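Local atomic coordinates of manganese-dependent inorganic pyrophosphatase (Methanocaldococcus jannaschii, PDB entry 2EB0), a protein that probably hydrolyses inorganic diphosphate to two phosphates, using manganese ions as cofactor. Residues M1-G6 / K58-I63. Numbering follows the deposited sequence.
Sequences MRYVVG and KGKEII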
ATOM      1  N   MET B   1      18.365   1.494 -16.291  1.00 47.14           N
ATOM      2  CA  MET B   1      17.780   0.124 -16.232  1.00 46.73           C
ATOM      3  C   MET B   1      16.924  -0.073 -14.976  1.00 44.04           C
ATOM      4  O   MET B   1      16.508   0.897 -14.339  1.00 44.16           O
ATOM      5  CB  MET B   1      18.894  -0.927 -16.268  1.00 69.83           C
ATOM      6  CG  MET B   1      19.752  -0.913 -17.533  1.00 73.54           C
ATOM      7  SD  MET B   1      20.878   0.500 -17.640  1.00 78.38           S
ATOM      8  CE  MET B   1      19.958   1.608 -18.725  1.00 77.39           C
ATOM      9  N   ARG B   2      16.672  -1.331 -14.627  1.00 33.37           N
ATOM     10  CA  ARG B   2      15.858  -1.678 -13.460  1.00 31.74           C
ATOM     11  C   ARG B   2      16.715  -1.918 -12.206  1.00 29.14           C
ATOM     12  O   ARG B   2      17.614  -2.748 -12.208  1.00 27.68           O
ATOM     13  CB  ARG B   2      15.025  -2.926 -13.774  1.00 44.55           C
ATOM     14  CG  ARG B   2      13.941  -3.228 -12.759  1.00 46.71           C
ATOM     15  CD  ARG B   2      13.270  -4.553 -13.053  1.00 49.60           C
ATOM     16  NE  ARG B   2      12.615  -4.581 -14.358  1.00 55.49           N
ATOM     17  CZ  ARG B   2      11.586  -3.810 -14.698  1.00 56.34           C
ATOM     18  NH1 ARG B   2      11.091  -2.943 -13.830  1.00 57.35           N
ATOM     19  NH2 ARG B   2      11.046  -3.912 -15.907  1.00 57.74           N
ATOM     20  N   TYR B   3      16.405  -1.187 -11.140  1.00 29.99           N
ATOM     21  CA  TYR B   3      17.132  -1.266  -9.879  1.00 27.44           C
ATOM     22  C   TYR B   3      16.227  -1.534  -8.678  1.00 26.76           C
ATOM     23  O   TYR B   3      15.110  -1.016  -8.599  1.00 26.72           O
ATOM     24  CB  TYR B   3      17.850   0.059  -9.613  1.00 29.06           C
ATOM     25  CG  TYR B   3      18.925   0.425 -10.611  1.00 29.45           C
ATOM     26  CD1 TYR B   3      20.235  -0.008 -10.436  1.00 27.70           C
ATOM     27  CD2 TYR B   3      18.631   1.206 -11.729  1.00 29.28           C
ATOM     28  CE1 TYR B   3      21.230   0.324 -11.341  1.00 30.34           C
ATOM     29  CE2 TYR B   3      19.621   1.542 -12.648  1.00 31.34           C
ATOM     30  CZ  TYR B   3      20.919   1.096 -12.445  1.00 31.96           C
ATOM     31  OH  TYR B   3      21.907   1.407 -13.351  1.00 34.12           O
ATOM     32  N   VAL B   4      16.723  -2.339  -7.743  1.00 22.68           N
ATOM     33  CA  VAL B   4      16.015  -2.630  -6.498  1.00 20.65           C
ATOM     34  C   VAL B   4      16.810  -1.827  -5.460  1.00 20.37           C
ATOM     35  O   VAL B   4      18.006  -2.057  -5.283  1.00 19.20           O
ATOM     36  CB  VAL B   4      16.064  -4.137  -6.138  1.00 18.96           C
ATOM     37  CG1 VAL B   4      15.366  -4.374  -4.792  1.00 17.91           C
ATOM     38  CG2 VAL B   4      15.394  -4.961  -7.232  1.00 16.71           C
ATOM     39  N   VAL B   5      16.162  -0.877  -4.792  1.00 19.82           N
ATOM     40  CA  VAL B   5      16.872  -0.045  -3.826  1.00 20.78           C
ATOM     41  C   VAL B   5      16.197   0.096  -2.473  1.00 18.32           C
ATOM     42  O   VAL B   5      14.970   0.133  -2.372  1.00 17.22           O
ATOM     43  CB  VAL B   5      17.092   1.388  -4.359  1.00 41.99           C
ATOM     44  CG1 VAL B   5      18.296   2.006  -3.674  1.00 41.93           C
ATOM     45  CG2 VAL B   5      17.275   1.377  -5.862  1.00 45.28           C
ATOM     46  N   GLY B   6      17.024   0.175  -1.437  1.00 16.16           N
ATOM     47  CA  GLY B   6      16.532   0.350  -0.087  1.00 15.06           C
ATOM     48  C   GLY B   6      16.513   1.837   0.213  1.00 15.64           C
ATOM     49  O   GLY B   6      16.681   2.658  -0.688  1.00 17.45           O
ATOM     50  N   LYS B  58      16.205   9.403 -11.924  1.00 34.64           N
ATOM     51  CA  LYS B  58      15.918   9.855 -13.285  1.00 37.71           C
ATOM     52  C   LYS B  58      16.332   8.859 -14.365  1.00 37.11           C
ATOM     53  O   LYS B  58      17.482   8.427 -14.419  1.00 38.49           O
ATOM     54  CB  LYS B  58      16.592  11.202 -13.551  1.00 57.15           C
ATOM     55  CG  LYS B  58      16.133  11.862 -14.839  1.00 59.46           C
ATOM     56  CD  LYS B  58      16.731  13.250 -15.002  1.00 61.64           C
ATOM     57  CE  LYS B  58      16.212  13.918 -16.261  1.00 64.34           C
ATOM     58  NZ  LYS B  58      16.424  13.077 -17.476  1.00 64.66           N
ATOM     59  N   GLY B  59      15.383   8.495 -15.219  1.00 43.37           N
ATOM     60  CA  GLY B  59      15.668   7.566 -16.296  1.00 42.78           C
ATOM     61  C   GLY B  59      15.841   6.126 -15.859  1.00 43.39           C
ATOM     62  O   GLY B  59      16.226   5.270 -16.662  1.00 43.18           O
ATOM     63  N   LYS B  60      15.554   5.852 -14.590  1.00 35.11           N
ATOM     64  CA  LYS B  60      15.686   4.502 -14.052  1.00 34.11           C
ATOM     65  C   LYS B  60      14.339   3.862 -13.727  1.00 32.00           C
ATOM     66  O   LYS B  60      13.366   4.558 -13.432  1.00 30.53           O
ATOM     67  CB  LYS B  60      16.523   4.524 -12.764  1.00 31.83           C
ATOM     68  CG  LYS B  60      17.950   5.006 -12.921  1.00 32.31           C
ATOM     69  CD  LYS B  60      18.698   4.941 -11.588  1.00 35.15           C
ATOM     70  CE  LYS B  60      20.184   5.275 -11.748  1.00 32.57           C
ATOM     71  NZ  LYS B  60      20.417   6.664 -12.234  1.00 33.95           N
ATOM     72  N   GLU B  61      14.281   2.536 -13.794  1.00 22.19           N
ATOM     73  CA  GLU B  61      13.064   1.835 -13.414  1.00 23.65           C
ATOM     74  C   GLU B  61      13.361   1.388 -11.989  1.00 23.62           C
ATOM     75  O   GLU B  61      14.307   0.626 -11.743  1.00 25.35           O
ATOM     76  CB  GLU B  61      12.791   0.638 -14.319  1.00 42.72           C
ATOM     77  CG  GLU B  61      12.137   1.011 -15.640  1.00 46.81           C
ATOM     78  CD  GLU B  61      11.672  -0.206 -16.418  1.00 51.13           C
ATOM     79  OE1 GLU B  61      11.112  -0.036 -17.524  1.00 55.02           O
ATOM     80  OE2 GLU B  61      11.867  -1.334 -15.921  1.00 53.22           O
ATOM     81  N   ILE B  62      12.558   1.869 -11.054  1.00 28.66           N
ATOM     82  CA  ILE B  62      12.780   1.582  -9.651  1.00 26.16           C
ATOM     83  C   ILE B  62      11.838   0.611  -8.954  1.00 26.23           C
ATOM     84  O   ILE B  62      10.624   0.595  -9.184  1.00 27.17           O
ATOM     85  CB  ILE B  62      12.770   2.892  -8.848  1.00 24.32           C
ATOM     86  CG1 ILE B  62      13.805   3.868  -9.418  1.00 24.99           C
ATOM     87  CG2 ILE B  62      13.026   2.605  -7.382  1.00 23.65           C
ATOM     88  CD1 ILE B  62      15.252   3.431  -9.238  1.00 24.77           C
ATOM     89  N   ILE B  63      12.436  -0.206  -8.099  1.00 19.43           N
ATOM     90  CA  ILE B  63      11.721  -1.155  -7.269  1.00 19.20           C
ATOM     91  C   ILE B  63      12.250  -0.855  -5.870  1.00 19.25           C
ATOM     92  O   ILE B  63      13.426  -1.103  -5.567  1.00 17.13           O
ATOM     93  CB  ILE B  63      12.044  -2.616  -7.618  1.00 22.54           C
ATOM     94  CG1 ILE B  63      11.355  -3.004  -8.928  1.00 26.26           C
ATOM     95  CG2 ILE B  63      11.577  -3.521  -6.495  1.00 21.72           C
ATOM     96  CD1 ILE B  63      11.603  -4.426  -9.361  1.00 27.31           C
TER
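Val-4 and Ile-63 pack against each other at the buried end of this strand pair, their side chains crossing at a slant. CG2 of Val-4 lies 4.1 Å from CB of Ile-63, on the face that helix 12-25 covers through Leu-21. Further along the same face, CD1 of Ile-63 reaches CD of Arg-2. On the other face, CD1 of Ile-62 touches CB of Tyr-3 and CG2 of Val-5. The backbones are joined by four hydrogen bonds. Tyr-3 gives its N-H to Glu-61 O (2.8 Å) and takes one from Ile-63 N on its own O. Glu-61 N binds Met-1 O, and Val-5 N binds Ile-63 O. The last oxygen also receives a CA-H...O contact from Val-4 CA at 3.1 Å. Strands 2-5 and 61-65 are neighbouring parallel strands at the middle of the six-stranded sheet of the DHH domain, between strands 28-31 and 81-87, and they run on to the manganese ligands His-7 and Asp-66, the latter shared by both metals. Toward the N-terminal ends the contact opens to solvent. Met-1 is poorly ordered there. The Lys-60 chain passes obliquely by the Tyr-3 ring, with CD 3.7 Å from CE2. CG of Lys-60 is anti to the carbonyl carbon (chi1 -62°), which turns the chain toward the Tyr-3 ring, and NZ hydrogen-bonds to Ser-56 O. On the opposite face, Arg-2 and Glu-61 form a partly exposed salt bridge. As modelled, OE2 of Glu-61 lies over a face of the guanidinium, but it is placed too close for this detail to be relied on. An alanine in place of Arg-2 would probably leave the Glu-61 carboxylate without this positive partner and take away the CD that CD1 of Ile-63 packs on.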